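Long-range contact in high-potential iron-sulfur protein (PDB 1HLQ), which carries electrons through a high-potential 4Fe-4S cluster, passing them between the cytochrome bc1 complex and the photosynthetic tetraheme cytochrome: residues H32-L43 with V63-K74. Sequence-based numbering, arbitrary orientation. Where two conformers were deposited one is given.
Sequences HTKDQSCSTCAL and VAKGWCSAWAKK. With SF4 (iron/sulfur cluster), chain G; SO4 (sulfate ion), chain D.
Q36 lies between two indoles, its amide stacked on one face of the W71 ring with the planes only 1° apart. Q36 CG sits over the W71 six-membered ring in a CH-pi contact, 3.4 Å from its centroid. Q36 runs extended across W71, and chi3 of 2° turns OE1 back toward W67 NE1, which donates in the carbonyl plane to a lone pair of Q36 OE1 at 2.9 Å. H32 turns its ring edge, through ND1, onto a face of W67, a T-shaped pair with planes at 88°. At the edge of W71, NE1 donates to T40 OG1 at 3.1 Å and more weakly to S37 O. With an alanine in place of W71, the Q36 amide would probably lose its stacking surface and T40 OG1 the indole donor. Backbone bonds tie the segments at two places: C38 N to G66 O and S39 N to A64 O, then A42 N to A72 O at 2.8 Å. A72 N and L43 N both donate to C41 SG, which is likely to stabilise negative charge on the thiolate. C38, C41 and C68 each bind an iron, and C54 completes the cysteine ligation of the cubane cluster characteristic of the HiPIP fold.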
ATOM      1  N   HIS A  32      12.474  -1.620 -14.893  1.00 17.20           N
ATOM      2  CA  HIS A  32      11.551  -2.714 -15.168  1.00 16.14           C
ATOM      3  C   HIS A  32      12.171  -3.627 -16.222  1.00 16.83           C
ATOM      4  O   HIS A  32      12.800  -3.176 -17.172  1.00 18.32           O
ATOM      5  CB  HIS A  32      10.248  -2.158 -15.750  1.00 14.85           C
ATOM      6  CG  HIS A  32       9.432  -3.134 -16.527  1.00 15.33           C
ATOM      7  ND1 HIS A  32       8.400  -3.890 -16.023  1.00 16.34           N
ATOM      8  CD2 HIS A  32       9.561  -3.477 -17.841  1.00 15.30           C
ATOM      9  CE1 HIS A  32       7.938  -4.670 -17.006  1.00 14.71           C
ATOM     10  NE2 HIS A  32       8.641  -4.438 -18.109  1.00 17.05           N
ATOM     11  N   THR A  33      11.876  -4.917 -16.138  1.00 16.66           N
ATOM     12  CA  THR A  33      12.154  -5.836 -17.228  1.00 16.89           C
ATOM     13  C   THR A  33      10.950  -6.776 -17.329  1.00 16.90           C
ATOM     14  O   THR A  33      10.256  -6.958 -16.324  1.00 16.56           O
ATOM     15  CB  THR A  33      13.391  -6.736 -17.179  1.00 17.97           C
ATOM     16  OG1 THR A  33      13.232  -7.741 -16.183  1.00 17.55           O
ATOM     17  CG2 THR A  33      14.654  -5.936 -16.915  1.00 19.65           C
ATOM     18  N   LYS A  34      10.788  -7.483 -18.452  1.00 18.35           N
ATOM     19  CA  LYS A  34       9.662  -8.420 -18.569  1.00 18.72           C
ATOM     20  C   LYS A  34       9.892  -9.679 -17.759  1.00 17.98           C
ATOM     21  O   LYS A  34       8.979 -10.516 -17.643  1.00 19.11           O
ATOM     22  CB  LYS A  34       9.132  -8.707 -19.965  0.60 19.07           C
ATOM     23  CG  LYS A  34      10.107  -9.305 -20.953  0.60 20.04           C
ATOM     24  CD  LYS A  34       9.653  -9.068 -22.390  0.60 20.59           C
ATOM     25  CE  LYS A  34       8.749 -10.166 -22.911  0.60 21.31           C
ATOM     26  NZ  LYS A  34       8.909 -10.355 -24.391  0.60 20.94           N
ATOM     27  N   ASP A  35      11.037  -9.838 -17.089  1.00 16.59           N
ATOM     28  CA  ASP A  35      11.270 -10.896 -16.139  1.00 16.75           C
ATOM     29  C   ASP A  35      10.533 -10.597 -14.825  1.00 16.19           C
ATOM     30  O   ASP A  35      10.364 -11.471 -13.979  1.00 17.43           O
ATOM     31  CB  ASP A  35      12.741 -11.141 -15.802  1.00 18.09           C
ATOM     32  CG  ASP A  35      13.403 -12.020 -16.851  1.00 20.61           C
ATOM     33  OD1 ASP A  35      14.478 -11.614 -17.329  1.00 21.66           O
ATOM     34  OD2 ASP A  35      12.796 -13.076 -17.145  1.00 22.28           O
ATOM     35  N   GLN A  36      10.153  -9.341 -14.627  1.00 14.88           N
ATOM     36  CA  GLN A  36       9.415  -8.913 -13.454  1.00 14.42           C
ATOM     37  C   GLN A  36       7.914  -9.008 -13.765  1.00 14.25           C
ATOM     38  O   GLN A  36       7.413  -8.337 -14.638  1.00 15.38           O
ATOM     39  CB  GLN A  36       9.770  -7.476 -13.077  1.00 14.24           C
ATOM     40  CG  GLN A  36      11.250  -7.265 -12.825  1.00 14.23           C
ATOM     41  CD  GLN A  36      11.582  -5.824 -12.491  1.00 15.05           C
ATOM     42  OE1 GLN A  36      10.742  -4.941 -12.397  1.00 15.71           O
ATOM     43  NE2 GLN A  36      12.871  -5.531 -12.324  1.00 16.03           N
ATOM     44  N   SER A  37       7.222  -9.799 -12.964  1.00 14.64           N
ATOM     45  CA  SER A  37       5.767  -9.863 -13.062  1.00 14.23           C
ATOM     46  C   SER A  37       5.248 -10.224 -11.682  1.00 13.76           C
ATOM     47  O   SER A  37       5.985 -10.674 -10.814  1.00 13.76           O
ATOM     48  CB  SER A  37       5.282 -10.837 -14.133  1.00 14.39           C
ATOM     49  OG  SER A  37       5.731 -12.132 -13.774  1.00 16.23           O
ATOM     50  N   CYS A  38       3.931 -10.150 -11.490  1.00 13.85           N
ATOM     51  CA  CYS A  38       3.371 -10.556 -10.197  1.00 14.33           C
ATOM     52  C   CYS A  38       3.737 -11.999  -9.896  1.00 15.19           C
ATOM     53  O   CYS A  38       4.065 -12.331  -8.761  1.00 16.03           O
ATOM     54  CB  CYS A  38       1.862 -10.352 -10.182  1.00 14.78           C
ATOM     55  SG  CYS A  38       1.334  -8.655 -10.508  1.00 13.42           S
ATOM     56  N   SER A  39       3.763 -12.845 -10.919  1.00 15.60           N
ATOM     57  CA  SER A  39       4.107 -14.251 -10.709  1.00 17.29           C
ATOM     58  C   SER A  39       5.514 -14.424 -10.149  1.00 18.38           C
ATOM     59  O   SER A  39       5.774 -15.454  -9.531  1.00 19.76           O
ATOM     60  CB  SER A  39       3.965 -15.040 -12.004  1.00 19.16           C
ATOM     61  OG  SER A  39       4.824 -14.520 -12.988  1.00 20.11           O
ATOM     62  N   THR A  40       6.428 -13.484 -10.389  1.00 17.59           N
ATOM     63  CA  THR A  40       7.786 -13.591  -9.866  1.00 18.31           C
ATOM     64  C   THR A  40       8.044 -12.634  -8.717  1.00 18.33           C
ATOM     65  O   THR A  40       9.196 -12.473  -8.276  1.00 20.07           O
ATOM     66  CB  THR A  40       8.852 -13.351 -10.954  1.00 18.14           C
ATOM     67  OG1 THR A  40       8.785 -12.007 -11.460  1.00 18.07           O
ATOM     68  CG2 THR A  40       8.685 -14.345 -12.099  1.00 18.89           C
ATOM     69  N   CYS A  41       7.002 -12.031  -8.171  1.00 16.95           N
ATOM     70  CA  CYS A  41       7.085 -11.063  -7.088  1.00 16.41           C
ATOM     71  C   CYS A  41       6.930 -11.709  -5.721  1.00 17.96           C
ATOM     72  O   CYS A  41       6.056 -12.554  -5.517  1.00 18.90           O
ATOM     73  CB  CYS A  41       5.983 -10.002  -7.280  1.00 15.67           C
ATOM     74  SG  CYS A  41       5.950  -8.710  -6.029  1.00 14.53           S
ATOM     75  N   ALA A  42       7.714 -11.254  -4.748  1.00 18.29           N
ATOM     76  CA  ALA A  42       7.636 -11.795  -3.394  1.00 19.21           C
ATOM     77  C   ALA A  42       6.317 -11.502  -2.710  1.00 19.11           C
ATOM     78  O   ALA A  42       5.933 -12.156  -1.728  1.00 21.11           O
ATOM     79  CB  ALA A  42       8.794 -11.253  -2.565  1.00 20.00           C
ATOM     80  N   LEU A  43       5.570 -10.495  -3.154  1.00 18.20           N
ATOM     81  CA  LEU A  43       4.311 -10.106  -2.540  1.00 17.49           C
ATOM     82  C   LEU A  43       3.109 -10.848  -3.092  1.00 17.42           C
ATOM     83  O   LEU A  43       2.083 -10.919  -2.392  1.00 19.23           O
ATOM     84  CB  LEU A  43       4.117  -8.587  -2.634  1.00 18.05           C
ATOM     85  CG  LEU A  43       5.233  -7.753  -1.988  1.00 18.44           C
ATOM     86  CD1 LEU A  43       4.953  -6.269  -2.124  1.00 18.26           C
ATOM     87  CD2 LEU A  43       5.450  -8.127  -0.531  1.00 19.28           C
ATOM     88  N   VAL A  63      -3.396  -9.632 -11.911  1.00 14.86           N
ATOM     89  CA  VAL A  63      -3.134 -10.639 -12.945  1.00 14.84           C
ATOM     90  C   VAL A  63      -1.684 -11.076 -12.790  1.00 14.94           C
ATOM     91  O   VAL A  63      -0.774 -10.234 -12.683  1.00 14.58           O
ATOM     92  CB  VAL A  63      -3.416 -10.073 -14.337  1.00 16.04           C
ATOM     93  CG1 VAL A  63      -3.061 -11.057 -15.442  1.00 15.99           C
ATOM     94  CG2 VAL A  63      -4.903  -9.735 -14.418  1.00 16.16           C
ATOM     95  N   ALA A  64      -1.410 -12.383 -12.830  1.00 15.43           N
ATOM     96  CA  ALA A  64      -0.084 -12.932 -12.597  1.00 15.51           C
ATOM     97  C   ALA A  64       0.971 -12.449 -13.577  1.00 14.28           C
ATOM     98  O   ALA A  64       2.163 -12.313 -13.232  1.00 15.40           O
ATOM     99  CB  ALA A  64      -0.169 -14.444 -12.577  1.00 16.86           C
ATOM    100  N   LYS A  65       0.545 -12.133 -14.779  1.00 14.53           N
ATOM    101  CA  LYS A  65       1.301 -11.586 -15.875  0.60 15.08           C
ATOM    102  C   LYS A  65       1.611 -10.106 -15.684  1.00 14.62           C
ATOM    103  O   LYS A  65       2.339  -9.498 -16.466  1.00 15.55           O
ATOM    104  CB  LYS A  65       0.435 -11.594 -17.162  0.60 16.61           C
ATOM    105  CG  LYS A  65       0.320 -12.908 -17.884  0.60 17.62           C
ATOM    106  CD  LYS A  65      -0.590 -12.818 -19.098  0.60 17.92           C
ATOM    107  CE  LYS A  65      -0.104 -11.807 -20.118  0.60 17.30           C
ATOM    108  NZ  LYS A  65      -0.692 -12.110 -21.451  0.60 17.26           N
ATOM    109  N   GLY A  66       0.979  -9.479 -14.688  1.00 13.72           N
ATOM    110  CA  GLY A  66       1.047  -8.070 -14.418  1.00 12.90           C
ATOM    111  C   GLY A  66       2.311  -7.585 -13.732  1.00 12.67           C
ATOM    112  O   GLY A  66       3.268  -8.325 -13.555  1.00 13.53           O
ATOM    113  N   TRP A  67       2.321  -6.314 -13.342  1.00 12.26           N
ATOM    114  CA  TRP A  67       3.482  -5.684 -12.732  1.00 12.57           C
ATOM    115  C   TRP A  67       3.080  -4.360 -12.095  1.00 12.71           C
ATOM    116  O   TRP A  67       2.166  -3.684 -12.538  1.00 13.05           O
ATOM    117  CB  TRP A  67       4.505  -5.363 -13.847  1.00 12.91           C
ATOM    118  CG  TRP A  67       5.783  -4.738 -13.375  1.00 13.72           C
ATOM    119  CD1 TRP A  67       6.910  -5.392 -12.980  1.00 13.63           C
ATOM    120  CD2 TRP A  67       6.074  -3.346 -13.257  1.00 13.76           C
ATOM    121  NE1 TRP A  67       7.892  -4.501 -12.599  1.00 13.68           N
ATOM    122  CE2 TRP A  67       7.399  -3.230 -12.767  1.00 13.60           C
ATOM    123  CE3 TRP A  67       5.356  -2.170 -13.509  1.00 13.96           C
ATOM    124  CZ2 TRP A  67       8.004  -2.000 -12.524  1.00 14.72           C
ATOM    125  CZ3 TRP A  67       5.958  -0.949 -13.260  1.00 14.75           C
ATOM    126  CH2 TRP A  67       7.269  -0.876 -12.785  1.00 14.34           C
ATOM    127  N   CYS A  68       3.817  -4.004 -11.049  1.00 12.75           N
ATOM    128  CA  CYS A  68       3.698  -2.668 -10.476  1.00 12.49           C
ATOM    129  C   CYS A  68       5.084  -2.277  -9.960  1.00 12.71           C
ATOM    130  O   CYS A  68       6.001  -3.098  -9.904  1.00 13.14           O
ATOM    131  CB  CYS A  68       2.620  -2.485  -9.429  1.00 13.17           C
ATOM    132  SG  CYS A  68       3.163  -2.909  -7.759  1.00 12.63           S
ATOM    133  N   SER A  69       5.213  -0.996  -9.618  1.00 12.84           N
ATOM    134  CA  SER A  69       6.518  -0.449  -9.242  1.00 13.11           C
ATOM    135  C   SER A  69       7.077  -1.043  -7.974  1.00 12.33           C
ATOM    136  O   SER A  69       8.287  -0.914  -7.731  1.00 13.04           O
ATOM    137  CB  SER A  69       6.292   1.065  -9.069  0.55 14.16           C
ATOM    138  OG  SER A  69       7.468   1.769  -8.756  0.55 15.11           O
ATOM    139  N   ALA A  70       6.276  -1.672  -7.129  1.00 13.04           N
ATOM    140  CA  ALA A  70       6.710  -2.337  -5.929  1.00 13.11           C
ATOM    141  C   ALA A  70       7.235  -3.742  -6.174  1.00 12.92           C
ATOM    142  O   ALA A  70       7.541  -4.452  -5.205  1.00 14.59           O
ATOM    143  CB  ALA A  70       5.570  -2.391  -4.906  1.00 14.21           C
ATOM    144  N   TRP A  71       7.297  -4.181  -7.449  1.00 12.75           N
ATOM    145  CA  TRP A  71       7.767  -5.530  -7.726  1.00 13.07           C
ATOM    146  C   TRP A  71       8.970  -5.885  -6.867  1.00 13.01           C
ATOM    147  O   TRP A  71       9.958  -5.143  -6.918  1.00 13.85           O
ATOM    148  CB  TRP A  71       8.084  -5.705  -9.213  1.00 12.96           C
ATOM    149  CG  TRP A  71       8.540  -7.102  -9.496  1.00 13.46           C
ATOM    150  CD1 TRP A  71       7.745  -8.166  -9.792  1.00 14.06           C
ATOM    151  CD2 TRP A  71       9.889  -7.580  -9.505  1.00 14.04           C
ATOM    152  NE1 TRP A  71       8.497  -9.298  -9.952  1.00 14.44           N
ATOM    153  CE2 TRP A  71       9.828  -8.962  -9.798  1.00 14.45           C
ATOM    154  CE3 TRP A  71      11.136  -6.980  -9.291  1.00 15.06           C
ATOM    155  CZ2 TRP A  71      10.956  -9.766  -9.879  1.00 15.01           C
ATOM    156  CZ3 TRP A  71      12.250  -7.788  -9.384  1.00 15.41           C
ATOM    157  CH2 TRP A  71      12.154  -9.149  -9.679  1.00 15.27           C
ATOM    158  N   ALA A  72       8.852  -6.965  -6.117  1.00 14.41           N
ATOM    159  CA  ALA A  72       9.852  -7.308  -5.121  1.00 16.41           C
ATOM    160  C   ALA A  72      10.538  -8.617  -5.447  1.00 18.44           C
ATOM    161  O   ALA A  72       9.891  -9.653  -5.445  1.00 18.45           O
ATOM    162  CB  ALA A  72       9.155  -7.336  -3.764  1.00 16.67           C
ATOM    163  N   LYS A  73      11.833  -8.544  -5.738  1.00 20.97           N
ATOM    164  CA  LYS A  73      12.606  -9.750  -6.044  0.55 23.26           C
ATOM    165  C   LYS A  73      12.645 -10.600  -4.779  1.00 25.05           C
ATOM    166  O   LYS A  73      12.804 -10.067  -3.681  1.00 25.21           O
ATOM    167  CB  LYS A  73      13.991  -9.343  -6.532  0.55 23.41           C
ATOM    168  CG  LYS A  73      14.839 -10.435  -7.173  0.55 24.13           C
ATOM    169  CD  LYS A  73      15.860 -10.967  -6.171  0.55 24.05           C
ATOM    170  CE  LYS A  73      16.892 -11.874  -6.828  0.55 24.61           C
ATOM    171  NZ  LYS A  73      17.845 -11.101  -7.682  0.55 24.16           N
ATOM    172  N   LYS A  74      12.419 -11.896  -4.901  1.00 28.17           N
ATOM    173  CA  LYS A  74      12.393 -12.766  -3.719  1.00 30.89           C
ATOM    174  C   LYS A  74      13.734 -12.931  -3.020  1.00 32.29           C
ATOM    175  O   LYS A  74      14.782 -13.017  -3.659  1.00 33.38           O
ATOM    176  CB  LYS A  74      11.854 -14.138  -4.155  1.00 31.77           C
ATOM    177  CG  LYS A  74      10.469 -14.042  -4.773  1.00 32.36           C
ATOM    178  CD  LYS A  74      10.001 -15.346  -5.391  1.00 32.67           C
ATOM    179  CE  LYS A  74       8.630 -15.170  -6.018  1.00 33.01           C
ATOM    180  NZ  LYS A  74       8.041 -16.470  -6.429  1.00 33.90           N
TER
HETATM  181 FE1  SF4 G  76       2.161  -7.538  -8.698  1.00 14.06          FE
HETATM  182 FE2  SF4 G  76       4.097  -7.499  -6.753  1.00 14.50          FE
HETATM  183 FE3  SF4 G  76       1.546  -6.827  -6.165  1.00 14.90          FE
HETATM  184 FE4  SF4 G  76       3.056  -5.200  -7.706  1.00 13.90          FE
HETATM  185  S1  SF4 G  76       3.502  -5.734  -5.507  1.00 14.38           S
HETATM  186  S2  SF4 G  76       0.848  -5.808  -8.153  1.00 13.26           S
HETATM  187  S3  SF4 G  76       4.329  -6.692  -8.912  1.00 12.76           S
HETATM  188  S4  SF4 G  76       2.200  -8.903  -6.836  1.00 14.54           S
HETATM  189  S   SO4 D  77      12.907  -6.576 -21.228  0.70 24.38           S
HETATM  190  O1  SO4 D  77      11.543  -6.111 -20.819  0.70 24.26           O
HETATM  191  O2  SO4 D  77      13.904  -5.522 -20.886  0.70 25.82           O
HETATM  192  O3  SO4 D  77      12.852  -6.844 -22.704  0.70 26.01           O
HETATM  193  O4  SO4 D  77      13.252  -7.842 -20.504  0.70 24.56           O
HETATM  194  O   HOH W   1       5.519 -15.073  -6.666  0.50 31.21           O
HETATM  195  O   HOH W   2      11.837 -12.944  -7.820  1.00 29.83           O